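Local coordinates for uncharacterized NTF2-like protein (Cytophaga hutchinsonii ATCC 33406, PDB 3F14), which is of unknown function but adopts the NTF2-like fold with a SnoaL-like domain, a cone-shaped scaffold that in relatives often encloses a ligand pocket, at residues S8-F13 and I73-K78; A23-I28 and D44-C49; E30-I33 and Q37-K40. All coordinates share one frame; numbering follows the deposited sequence. Where two conformers were deposited one is given.

Interaction 1 (S8-F13 and I73-K78)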
ATOM      1  N   SER A   8       6.500  -8.608  14.462  1.00 19.46           N
ATOM      2  CA  SER A   8       5.575  -9.650  14.901  1.00 18.29           C
ATOM      3  C   SER A   8       4.111  -9.181  14.979  1.00 17.09           C
ATOM      4  O   SER A   8       3.182  -9.873  14.554  1.00 18.17           O
ATOM      5  CB  SER A   8       6.017 -10.158  16.276  1.00 20.38           C
ATOM      6  OG  SER A   8       5.215 -11.263  16.608  1.00 28.15           O
ATOM      7  N   ILE A   9       3.931  -8.007  15.539  1.00 17.22           N
ATOM      8  CA  ILE A   9       2.599  -7.415  15.682  1.00 21.11           C
ATOM      9  C   ILE A   9       1.960  -7.276  14.313  1.00 17.60           C
ATOM     10  O   ILE A   9       0.828  -7.714  14.099  1.00 17.89           O
ATOM     11  CB  ILE A   9       2.661  -6.025  16.326  1.00 20.18           C
ATOM     12  CG1 ILE A   9       3.050  -6.114  17.799  1.00 25.97           C
ATOM     13  CG2 ILE A   9       1.295  -5.323  16.222  1.00 21.68           C
ATOM     14  CD1 ILE A   9       3.492  -4.799  18.371  1.00 24.10           C
ATOM     15  N   ALA A  10       2.693  -6.690  13.381  1.00 17.20           N
ATOM     16  CA  ALA A  10       2.195  -6.443  12.022  1.00 19.17           C
ATOM     17  C   ALA A  10       1.906  -7.743  11.326  1.00 17.83           C
ATOM     18  O   ALA A  10       0.898  -7.881  10.629  1.00 18.27           O
ATOM     19  CB  ALA A  10       3.210  -5.595  11.210  1.00 20.35           C
ATOM     20  N   GLN A  11       2.802  -8.721  11.430  1.00 16.58           N
ATOM     21  CA  GLN A  11       2.555 -10.022  10.833  1.00 17.70           C
ATOM     22  C   GLN A  11       1.263 -10.649  11.321  1.00 17.50           C
ATOM     23  O   GLN A  11       0.479 -11.139  10.514  1.00 17.93           O
ATOM     24  CB  GLN A  11       3.700 -10.976  11.126  1.00 19.04           C
ATOM     25  CG  GLN A  11       4.997 -10.671  10.382  1.00 18.35           C
ATOM     26  CD  GLN A  11       4.949 -11.056   8.912  1.00 26.47           C
ATOM     27  OE1 GLN A  11       4.174 -11.929   8.515  1.00 22.25           O
ATOM     28  NE2 GLN A  11       5.815 -10.425   8.097  1.00 26.77           N
ATOM     29  N   HIS A  12       1.032 -10.619  12.634  1.00 16.41           N
ATOM     30  CA  HIS A  12      -0.195 -11.180  13.188  1.00 17.26           C
ATOM     31  C   HIS A  12      -1.429 -10.454  12.714  1.00 16.63           C
ATOM     32  O   HIS A  12      -2.371 -11.070  12.244  1.00 17.21           O
ATOM     33  CB  HIS A  12      -0.168 -11.141  14.712  1.00 17.38           C
ATOM     34  CG  HIS A  12       0.601 -12.262  15.328  1.00 21.68           C
ATOM     35  ND1 HIS A  12       1.906 -12.126  15.761  1.00 30.00           N
ATOM     36  CD2 HIS A  12       0.238 -13.539  15.586  1.00 23.24           C
ATOM     37  CE1 HIS A  12       2.308 -13.278  16.284  1.00 27.00           C
ATOM     38  NE2 HIS A  12       1.316 -14.150  16.188  1.00 25.63           N
ATOM     39  N   PHE A  13      -1.433  -9.114  12.748  1.00 15.29           N
ATOM     40  CA  PHE A  13      -2.626  -8.395  12.304  1.00 16.73           C
ATOM     41  C   PHE A  13      -2.889  -8.631  10.813  1.00 15.89           C
ATOM     42  O   PHE A  13      -4.017  -8.910  10.428  1.00 16.18           O
ATOM     43  CB  PHE A  13      -2.511  -6.877  12.603  1.00 15.62           C
ATOM     44  CG  PHE A  13      -3.821  -6.121  12.377  1.00 14.23           C
ATOM     45  CD1 PHE A  13      -4.215  -5.692  11.133  1.00 15.52           C
ATOM     46  CD2 PHE A  13      -4.663  -5.867  13.473  1.00 14.06           C
ATOM     47  CE1 PHE A  13      -5.429  -5.065  10.946  1.00 16.08           C
ATOM     48  CE2 PHE A  13      -5.850  -5.213  13.305  1.00 16.52           C
ATOM     49  CZ  PHE A  13      -6.264  -4.833  12.039  1.00 16.65           C
ATOM     50  N   ILE A  73       5.695   0.368   9.448  0.50 17.36           N
ATOM     51  CA  ILE A  73       5.936  -0.904   8.749  0.50 16.80           C
ATOM     52  C   ILE A  73       4.805  -1.192   7.735  0.50 15.01           C
ATOM     53  O   ILE A  73       3.631  -0.883   8.003  0.50 16.94           O
ATOM     54  CB  ILE A  73       6.187  -2.101   9.745  0.50 16.48           C
ATOM     55  CG1 ILE A  73       6.613  -3.383   8.997  0.50 15.91           C
ATOM     56  CG2 ILE A  73       4.982  -2.369  10.619  0.50 18.19           C
ATOM     57  CD1 ILE A  73       6.965  -4.596   9.904  0.50 17.14           C
ATOM     58  N   VAL A  74       5.153  -1.747   6.559  1.00 15.16           N
ATOM     59  CA  VAL A  74       4.221  -2.007   5.466  1.00 14.96           C
ATOM     60  C   VAL A  74       4.291  -3.492   5.128  1.00 15.45           C
ATOM     61  O   VAL A  74       5.407  -4.001   4.930  1.00 15.99           O
ATOM     62  CB  VAL A  74       4.574  -1.156   4.231  1.00 15.99           C
ATOM     63  CG1 VAL A  74       3.605  -1.445   3.077  1.00 17.32           C
ATOM     64  CG2 VAL A  74       4.626   0.372   4.584  1.00 17.56           C
ATOM     65  N   ILE A  75       3.166  -4.170   5.122  1.00 15.71           N
ATOM     66  CA  ILE A  75       3.075  -5.587   4.753  1.00 16.01           C
ATOM     67  C   ILE A  75       2.164  -5.713   3.552  1.00 16.52           C
ATOM     68  O   ILE A  75       1.040  -5.202   3.567  1.00 17.35           O
ATOM     69  CB  ILE A  75       2.538  -6.452   5.880  1.00 16.19           C
ATOM     70  CG1 ILE A  75       3.475  -6.284   7.107  1.00 22.09           C
ATOM     71  CG2 ILE A  75       2.313  -7.938   5.402  1.00 19.24           C
ATOM     72  CD1 ILE A  75       3.340  -7.325   8.243  1.00 27.99           C
ATOM     73  N   GLU A  76       2.646  -6.348   2.505  1.00 14.79           N
ATOM     74  CA  GLU A  76       1.829  -6.788   1.379  1.00 15.70           C
ATOM     75  C   GLU A  76       1.485  -8.228   1.528  1.00 17.40           C
ATOM     76  O   GLU A  76       2.342  -9.010   1.952  1.00 17.42           O
ATOM     77  CB  GLU A  76       2.607  -6.627   0.082  1.00 16.47           C
ATOM     78  CG  GLU A  76       3.031  -5.178  -0.242  1.00 16.79           C
ATOM     79  CD  GLU A  76       3.728  -5.113  -1.593  1.00 18.67           C
ATOM     80  OE1 GLU A  76       3.030  -5.226  -2.640  1.00 19.74           O
ATOM     81  OE2 GLU A  76       4.978  -4.985  -1.614  1.00 19.79           O
ATOM     82  N   GLY A  77       0.313  -8.622   1.098  1.00 15.43           N
ATOM     83  CA  GLY A  77      -0.054 -10.021   1.099  1.00 15.13           C
ATOM     84  C   GLY A  77      -1.320 -10.307   0.338  1.00 15.85           C
ATOM     85  O   GLY A  77      -1.845  -9.408  -0.350  1.00 16.12           O
ATOM     86  N   LYS A  78      -1.804 -11.543   0.463  1.00 15.73           N
ATOM     87  CA  LYS A  78      -3.015 -11.947  -0.229  1.00 16.99           C
ATOM     88  C   LYS A  78      -3.920 -12.740   0.690  1.00 16.97           C
ATOM     89  O   LYS A  78      -3.463 -13.507   1.550  1.00 17.38           O
ATOM     90  CB  LYS A  78      -2.673 -12.744  -1.498  1.00 20.51           C
ATOM     91  CG  LYS A  78      -1.746 -11.986  -2.480  1.00 26.61           C
TER

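Interaction 2 (A23-I28 and D44-C49)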
ATOM      1  N   ALA A  23      -3.955  -6.278  22.700  1.00 20.99           N
ATOM      2  CA  ALA A  23      -3.205  -5.677  23.825  1.00 19.05           C
ATOM      3  C   ALA A  23      -2.143  -4.658  23.368  1.00 19.99           C
ATOM      4  O   ALA A  23      -1.653  -3.906  24.205  1.00 20.70           O
ATOM      5  CB  ALA A  23      -2.566  -6.755  24.645  1.00 22.10           C
ATOM      6  N   CYS A  24      -1.779  -4.638  22.072  1.00 16.50           N
ATOM      7  CA  CYS A  24      -0.843  -3.687  21.520  1.00 17.38           C
ATOM      8  C   CYS A  24      -1.527  -2.474  20.909  1.00 15.37           C
ATOM      9  O   CYS A  24      -0.839  -1.595  20.418  1.00 19.07           O
ATOM     10  CB  CYS A  24      -0.040  -4.364  20.395  1.00 20.60           C
ATOM     11  SG  CYS A  24       0.734  -5.908  20.938  1.00 27.49           S
ATOM     12  N   PHE A  25      -2.857  -2.418  20.897  1.00 16.16           N
ATOM     13  CA  PHE A  25      -3.545  -1.273  20.321  1.00 16.01           C
ATOM     14  C   PHE A  25      -3.381  -0.056  21.176  1.00 16.27           C
ATOM     15  O   PHE A  25      -3.569  -0.114  22.408  1.00 16.49           O
ATOM     16  CB  PHE A  25      -5.046  -1.521  20.201  1.00 17.23           C
ATOM     17  CG  PHE A  25      -5.483  -2.484  19.074  1.00 17.23           C
ATOM     18  CD1 PHE A  25      -4.580  -3.219  18.301  1.00 17.04           C
ATOM     19  CD2 PHE A  25      -6.838  -2.662  18.842  1.00 15.95           C
ATOM     20  CE1 PHE A  25      -5.054  -4.066  17.258  1.00 17.47           C
ATOM     21  CE2 PHE A  25      -7.306  -3.508  17.841  1.00 17.80           C
ATOM     22  CZ  PHE A  25      -6.410  -4.198  17.052  1.00 16.58           C
ATOM     23  N   ASN A  26      -3.080   1.078  20.554  1.00 14.42           N
ATOM     24  CA  ASN A  26      -3.150   2.351  21.275  1.00 13.30           C
ATOM     25  C   ASN A  26      -4.600   2.632  21.683  1.00 14.16           C
ATOM     26  O   ASN A  26      -5.541   2.303  20.972  1.00 13.20           O
ATOM     27  CB  ASN A  26      -2.578   3.453  20.395  1.00 14.10           C
ATOM     28  CG  ASN A  26      -2.297   4.736  21.144  1.00 18.27           C
ATOM     29  OD1 ASN A  26      -3.180   5.572  21.319  1.00 17.43           O
ATOM     30  ND2 ASN A  26      -1.058   4.890  21.599  1.00 18.47           N
ATOM     31  N   ASP A  27      -4.787   3.340  22.795  1.00 13.54           N
ATOM     32  CA  ASP A  27      -6.133   3.724  23.246  1.00 14.22           C
ATOM     33  C   ASP A  27      -6.920   4.426  22.120  1.00 12.74           C
ATOM     34  O   ASP A  27      -8.135   4.248  22.050  1.00 13.80           O
ATOM     35  CB  ASP A  27      -6.051   4.626  24.477  1.00 13.02           C
ATOM     36  CG  ASP A  27      -5.697   3.859  25.724  1.00 15.38           C
ATOM     37  OD1 ASP A  27      -6.324   2.792  25.946  1.00 17.68           O
ATOM     38  OD2 ASP A  27      -4.781   4.292  26.436  1.00 18.84           O
ATOM     39  N   ILE A  28      -6.253   5.210  21.290  1.00 14.44           N
ATOM     40  CA  ILE A  28      -6.948   5.942  20.212  1.00 15.91           C
ATOM     41  C   ILE A  28      -6.550   5.453  18.829  1.00 14.39           C
ATOM     42  O   ILE A  28      -6.546   6.205  17.884  1.00 15.22           O
ATOM     43  CB  ILE A  28      -6.836   7.482  20.374  1.00 17.75           C
ATOM     44  CG1 ILE A  28      -5.374   7.928  20.353  1.00 18.33           C
ATOM     45  CG2 ILE A  28      -7.533   7.910  21.694  1.00 15.13           C
ATOM     46  CD1 ILE A  28      -5.210   9.479  20.228  1.00 21.98           C
ATOM     47  N   ASP A  44     -13.842   0.294  19.722  1.00 13.56           N
ATOM     48  CA  ASP A  44     -14.497   0.153  18.422  1.00 13.04           C
ATOM     49  C   ASP A  44     -13.645  -0.665  17.467  1.00 14.88           C
ATOM     50  O   ASP A  44     -14.195  -1.469  16.705  1.00 14.36           O
ATOM     51  CB  ASP A  44     -14.718   1.520  17.777  1.00 14.35           C
ATOM     52  CG  ASP A  44     -15.854   2.303  18.378  1.00 17.38           C
ATOM     53  OD1 ASP A  44     -16.532   1.784  19.289  1.00 19.62           O
ATOM     54  OD2 ASP A  44     -16.106   3.459  17.916  1.00 17.32           O
ATOM     55  N   VAL A  45     -12.314  -0.521  17.476  1.00 13.19           N
ATOM     56  CA  VAL A  45     -11.477  -1.319  16.556  1.00 12.67           C
ATOM     57  C   VAL A  45     -11.496  -2.794  16.990  1.00 13.82           C
ATOM     58  O   VAL A  45     -11.593  -3.684  16.144  1.00 14.31           O
ATOM     59  CB  VAL A  45     -10.056  -0.746  16.380  1.00 14.47           C
ATOM     60  CG1 VAL A  45      -9.209  -1.635  15.495  1.00 15.79           C
ATOM     61  CG2 VAL A  45     -10.106   0.707  15.831  1.00 14.87           C
ATOM     62  N   ILE A  46     -11.420  -3.076  18.277  1.00 13.43           N
ATOM     63  CA  ILE A  46     -11.485  -4.454  18.738  1.00 13.39           C
ATOM     64  C   ILE A  46     -12.831  -5.064  18.377  1.00 15.07           C
ATOM     65  O   ILE A  46     -12.884  -6.216  17.892  1.00 14.82           O
ATOM     66  CB  ILE A  46     -11.167  -4.567  20.255  1.00 13.63           C
ATOM     67  CG1 ILE A  46      -9.683  -4.282  20.454  1.00 13.60           C
ATOM     68  CG2 ILE A  46     -11.533  -5.966  20.781  1.00 14.72           C
ATOM     69  CD1 ILE A  46      -9.294  -4.189  21.920  1.00 14.86           C
ATOM     70  N   ASP A  47     -13.908  -4.331  18.551  1.00 13.93           N
ATOM     71  CA  ASP A  47     -15.241  -4.883  18.254  1.00 13.89           C
ATOM     72  C   ASP A  47     -15.354  -5.167  16.762  1.00 14.36           C
ATOM     73  O   ASP A  47     -15.930  -6.183  16.349  1.00 14.67           O
ATOM     74  CB  ASP A  47     -16.371  -3.922  18.699  1.00 13.07           C
ATOM     75  CG  ASP A  47     -16.583  -3.880  20.207  1.00 14.11           C
ATOM     76  OD1 ASP A  47     -16.185  -4.825  20.939  1.00 15.25           O
ATOM     77  OD2 ASP A  47     -17.277  -2.921  20.659  1.00 14.24           O
ATOM     78  N   PHE A  48     -14.816  -4.279  15.945  1.00 14.24           N
ATOM     79  CA  PHE A  48     -14.860  -4.442  14.486  1.00 14.14           C
ATOM     80  C   PHE A  48     -14.035  -5.630  14.058  1.00 16.68           C
ATOM     81  O   PHE A  48     -14.489  -6.476  13.274  1.00 15.70           O
ATOM     82  CB  PHE A  48     -14.329  -3.171  13.825  1.00 15.06           C
ATOM     83  CG  PHE A  48     -14.496  -3.116  12.320  1.00 15.38           C
ATOM     84  CD1 PHE A  48     -15.643  -2.570  11.764  1.00 18.71           C
ATOM     85  CD2 PHE A  48     -13.482  -3.541  11.519  1.00 18.64           C
ATOM     86  CE1 PHE A  48     -15.761  -2.498  10.378  1.00 21.91           C
ATOM     87  CE2 PHE A  48     -13.603  -3.468  10.159  1.00 19.45           C
ATOM     88  CZ  PHE A  48     -14.742  -2.937   9.608  1.00 18.62           C
ATOM     89  N   CYS A  49     -12.837  -5.763  14.598  1.00 15.12           N
ATOM     90  CA  CYS A  49     -12.018  -6.932  14.343  1.00 15.81           C
ATOM     91  C   CYS A  49     -12.723  -8.190  14.774  1.00 14.64           C
ATOM     92  O   CYS A  49     -12.629  -9.224  14.063  1.00 16.22           O
ATOM     93  CB  CYS A  49     -10.680  -6.794  15.087  1.00 14.67           C
ATOM     94  SG  CYS A  49      -9.553  -5.585  14.398  1.00 16.32           S
TER

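Interaction 3 (E30-I33 and Q37-K40)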
ATOM      1  N   GLU A  30      -6.567   4.065  15.172  1.00 14.86           N
ATOM      2  CA  GLU A  30      -7.509   4.173  14.073  1.00 15.21           C
ATOM      3  C   GLU A  30      -7.146   3.119  13.022  1.00 16.74           C
ATOM      4  O   GLU A  30      -5.967   2.917  12.748  1.00 16.71           O
ATOM      5  CB  GLU A  30      -7.440   5.556  13.418  1.00 17.10           C
ATOM      6  CG  GLU A  30      -7.794   6.627  14.385  1.00 17.02           C
ATOM      7  CD  GLU A  30      -7.955   8.019  13.753  1.00 23.27           C
ATOM      8  OE1 GLU A  30      -7.883   8.135  12.502  1.00 21.93           O
ATOM      9  OE2 GLU A  30      -8.116   8.965  14.559  1.00 22.05           O
ATOM     10  N   TRP A  31      -8.156   2.474  12.457  1.00 14.60           N
ATOM     11  CA  TRP A  31      -8.011   1.591  11.307  1.00 16.19           C
ATOM     12  C   TRP A  31      -8.751   2.215  10.155  1.00 15.08           C
ATOM     13  O   TRP A  31      -9.966   2.273  10.147  1.00 15.18           O
ATOM     14  CB  TRP A  31      -8.528   0.191  11.590  1.00 15.90           C
ATOM     15  CG  TRP A  31      -8.211  -0.840  10.502  1.00 15.53           C
ATOM     16  CD1 TRP A  31      -7.352  -0.696   9.482  1.00 15.61           C
ATOM     17  CD2 TRP A  31      -8.684  -2.198  10.426  1.00 13.29           C
ATOM     18  NE1 TRP A  31      -7.286  -1.851   8.747  1.00 14.65           N
ATOM     19  CE2 TRP A  31      -8.087  -2.806   9.305  1.00 14.41           C
ATOM     20  CE3 TRP A  31      -9.546  -2.969  11.209  1.00 16.50           C
ATOM     21  CZ2 TRP A  31      -8.358  -4.133   8.929  1.00 14.96           C
ATOM     22  CZ3 TRP A  31      -9.833  -4.283  10.822  1.00 15.78           C
ATOM     23  CH2 TRP A  31      -9.222  -4.858   9.715  1.00 15.83           C
ATOM     24  N   ASN A  32      -7.987   2.709   9.165  1.00 14.82           N
ATOM     25  CA  ASN A  32      -8.476   3.314   7.943  1.00 14.82           C
ATOM     26  C   ASN A  32      -8.478   2.231   6.855  1.00 16.69           C
ATOM     27  O   ASN A  32      -7.434   1.907   6.310  1.00 15.26           O
ATOM     28  CB  ASN A  32      -7.612   4.493   7.546  1.00 15.61           C
ATOM     29  CG  ASN A  32      -8.094   5.166   6.284  1.00 18.17           C
ATOM     30  OD1 ASN A  32      -9.094   4.779   5.711  1.00 18.87           O
ATOM     31  ND2 ASN A  32      -7.367   6.175   5.854  1.00 20.32           N
ATOM     32  N   ILE A  33      -9.635   1.676   6.546  1.00 14.95           N
ATOM     33  CA  ILE A  33      -9.808   0.697   5.474  1.00 14.91           C
ATOM     34  C   ILE A  33     -10.180   1.540   4.243  1.00 15.22           C
ATOM     35  O   ILE A  33     -11.308   2.012   4.100  1.00 14.95           O
ATOM     36  CB  ILE A  33     -10.844  -0.368   5.793  1.00 15.58           C
ATOM     37  CG1 ILE A  33     -10.428  -1.085   7.103  1.00 18.52           C
ATOM     38  CG2 ILE A  33     -10.942  -1.365   4.592  1.00 17.07           C
ATOM     39  CD1 ILE A  33     -11.493  -2.119   7.601  1.00 21.33           C
ATOM     40  N   GLN A  37     -14.032   2.671   5.277  1.00 16.15           N
ATOM     41  CA  GLN A  37     -14.298   3.464   6.470  1.00 15.70           C
ATOM     42  C   GLN A  37     -13.094   3.587   7.369  1.00 16.51           C
ATOM     43  O   GLN A  37     -12.176   2.809   7.260  1.00 15.88           O
ATOM     44  CB  GLN A  37     -15.396   2.806   7.298  1.00 18.76           C
ATOM     45  CG  GLN A  37     -15.047   1.474   7.914  1.00 19.55           C
ATOM     46  CD  GLN A  37     -16.272   0.806   8.492  1.00 18.71           C
ATOM     47  OE1 GLN A  37     -16.649   1.092   9.630  1.00 22.56           O
ATOM     48  NE2 GLN A  37     -16.871  -0.086   7.723  1.00 24.19           N
ATOM     49  N   VAL A  38     -13.170   4.490   8.320  1.00 15.79           N
ATOM     50  CA  VAL A  38     -12.240   4.644   9.425  1.00 15.83           C
ATOM     51  C   VAL A  38     -12.926   4.213  10.727  1.00 14.91           C
ATOM     52  O   VAL A  38     -13.997   4.741  11.060  1.00 17.13           O
ATOM     53  CB  VAL A  38     -11.756   6.079   9.611  1.00 15.63           C
ATOM     54  CG1 VAL A  38     -10.701   6.091  10.696  1.00 19.66           C
ATOM     55  CG2 VAL A  38     -11.178   6.679   8.296  1.00 21.88           C
ATOM     56  N   VAL A  39     -12.338   3.241  11.429  1.00 15.76           N
ATOM     57  CA  VAL A  39     -12.808   2.758  12.736  1.00 14.37           C
ATOM     58  C   VAL A  39     -11.869   3.393  13.772  1.00 15.30           C
ATOM     59  O   VAL A  39     -10.655   3.329  13.587  1.00 15.36           O
ATOM     60  CB  VAL A  39     -12.796   1.245  12.827  1.00 14.93           C
ATOM     61  CG1 VAL A  39     -13.489   0.746  14.117  1.00 18.19           C
ATOM     62  CG2 VAL A  39     -13.465   0.645  11.582  1.00 17.25           C
ATOM     63  N   LYS A  40     -12.403   3.990  14.821  1.00 15.91           N
ATOM     64  CA  LYS A  40     -11.623   4.794  15.747  1.00 16.28           C
ATOM     65  C   LYS A  40     -11.825   4.395  17.214  1.00 14.92           C
ATOM     66  O   LYS A  40     -12.959   4.280  17.689  1.00 17.17           O
ATOM     67  CB  LYS A  40     -12.070   6.263  15.688  1.00 21.34           C
ATOM     68  CG  LYS A  40     -12.035   6.867  14.385  1.00 28.72           C
ATOM     69  CD  LYS A  40     -12.436   8.360  14.503  1.00 29.58           C
ATOM     70  CE  LYS A  40     -11.428   9.163  15.198  1.00 33.34           C
ATOM     71  NZ  LYS A  40     -11.597  10.629  14.829  1.00 40.84           N
TER
HETATM   72  O   HOH W   1      -9.046  11.350  13.983  1.00 34.35           O

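Interaction 1 (S8-F13 and I73-K78)
Ile75 lays its CD1 methyl against Ala10, meeting both the side-chain CB and the carbonyl carbon of that helical residue. This is helix-on-sheet packing of the NTF2-like fold, in which the N-terminal helix 2-14 lies on the inner face of the strongly curved sheet, here on strand 72-82. The short helix and strand segments run roughly in the same direction, their axes 33° apart and 9.2 Å from each other at closest approach. Alanine suits the point of contact because its single methyl lets the helix backbone come down close to the strand. With CG1 of Ile75 anti to its own carbonyl carbon (chi1 -58°) and the chain extended beyond it, CD1 reaches the helix surface. The packing is tight: Ala10 CB and Ile75 CD1 are 3.4 Å apart, less than usual van der Waals contact. Ala10 CB also meets the CG2 branch of Ile73 at 3.7 Å, in the one of its two conformers described here, so two isoleucines on the same face of the strand share one methyl. Val74, which alternates with them, points away from the helix and packs on Ile67 of the second subunit. Gln11 starts away from the strand, but a bend at chi2 (-75°) swings its amide back across Ile75 at about a right angle. The amide end itself, through CD and NE2, lies against the Ile75 methyl, while OE1 accepts a hydrogen bond from Asn63 ND2 of strand 60-68. The amide nitrogen Gln11 NE2 rests 4.0 Å from Ile75 CD1.

Interaction 2 (A23-I28 and D44-C49)
Phe25 pushes one corner of its ring into the side of helix 42-57, where CE2 is the atom shared by two aliphatic neighbours. Val45 CG1 and Ile46 CG1 each stand 3.6 Å from Phe25 CE2, both approaching the ring obliquely. This is the tight part of the contact. Val45 turns CG1 anti to its backbone N (chi1 177°), which carries that branch to the ring, while Ile46, whose CB leaves along the flank of the helix, brings its CG1 methylene against the CD2-CE2 side of the ring. One turn beyond Val45, the packing slackens: Cys49 SG lies near the ring plane at the edge, 4.3 Å from Phe25 CZ. A small, polarisable thiol suits this buried place, where Phe18, Tyr22 and Trp31 also gather round it. In the NTF2-like fold this helix closes one side of the cone, and Phe25 fastens to it the short strand 25-26 that leads into the sheet; Ile104 of strand 103-111 touches the same phenyl group. The solvent side is different in kind. Asp44 and Asp47, exposed on the helix, keep their charges away from the ring, and the chain turns a corner at Asp27 and Ile28. There Asn26 forms an Asx turn, its OD1 accepting from Ile28 N at 3.1 Å, while Asn26 ND2 donates to Thr103 OG1.

Interaction 3 (E30-I33 and Q37-K40)
With CG anti to the carbonyl carbon in both Glu30 (chi1 -61°) and Lys40 (chi1 -55°), the two side chains leave their strands side by side and point the same way. Glu30 then runs extended, whereas Lys40 bends at chi3 (69°), bringing Lys40 CE to 3.4 Å from Glu30 OE2. The ammonium group lies farther off: the salt bridge from Lys40 NZ to Glu30 OE2 is long, at 3.9 Å. A water closes the triangle, donating to Glu30 OE2 over 2.6 Å and accepting from Lys40 NZ over 2.8 Å. These residues face each other as a non-hydrogen-bonded pair in the antiparallel beta hairpin of strands 29-33 and 37-40, at one margin of the curved NTF2-like sheet. Asn32 and Val38 form the next such pair on the same face, Val38 CG2 touching Asn32 OD1 at 3.8 Å. Alternating with them are the hydrogen-bonded pairs, Trp31 with Val39 and Ile33 with Gln37, each joined by two backbone bonds; that from Trp31 N to Val39 O is 2.9 Å long. Their face turns toward helix 42-57, so Trp31, Ile33 and Val39 there are apolar, with exposed Gln37 at the end, its side chain against Phe48. Ile33 CG1 sits over the Trp31 ring, 3.6 Å above its plane and offset toward the rim, while Trp31 NE1 finds its polar partner in Ser109 OG. The two strands are thus joined chiefly by backbone hydrogen bonds; the apolar face packs the hairpin on helix 42-57, Val39 on Val45, while the water-bridged charge pair probably adds only a modest, solvent-screened attraction on the other face.

How the interactions relate
Interactions 1 and 2 are buried and apolar, each setting a helix against a beta element, whereas interaction 3 is an edge hairpin, partly buried, with backbone hydrogen bonds and a surface charge pair. Phe13 connects all three: its ring is 3.9 Å from both Cys49 SG and Phe25 CZ of interaction 2 (from CE2) and, through CE1, 3.7 Å from Trp31 CZ2 of interaction 3. Interactions 2 and 3 are the closest neighbours, their centres about 10 Å apart, since helix 42-57 follows strand 37-40 and rests on the hairpin, Phe48 meeting Ile33. Interactions 1 and 3 reach the same sheet at different strands.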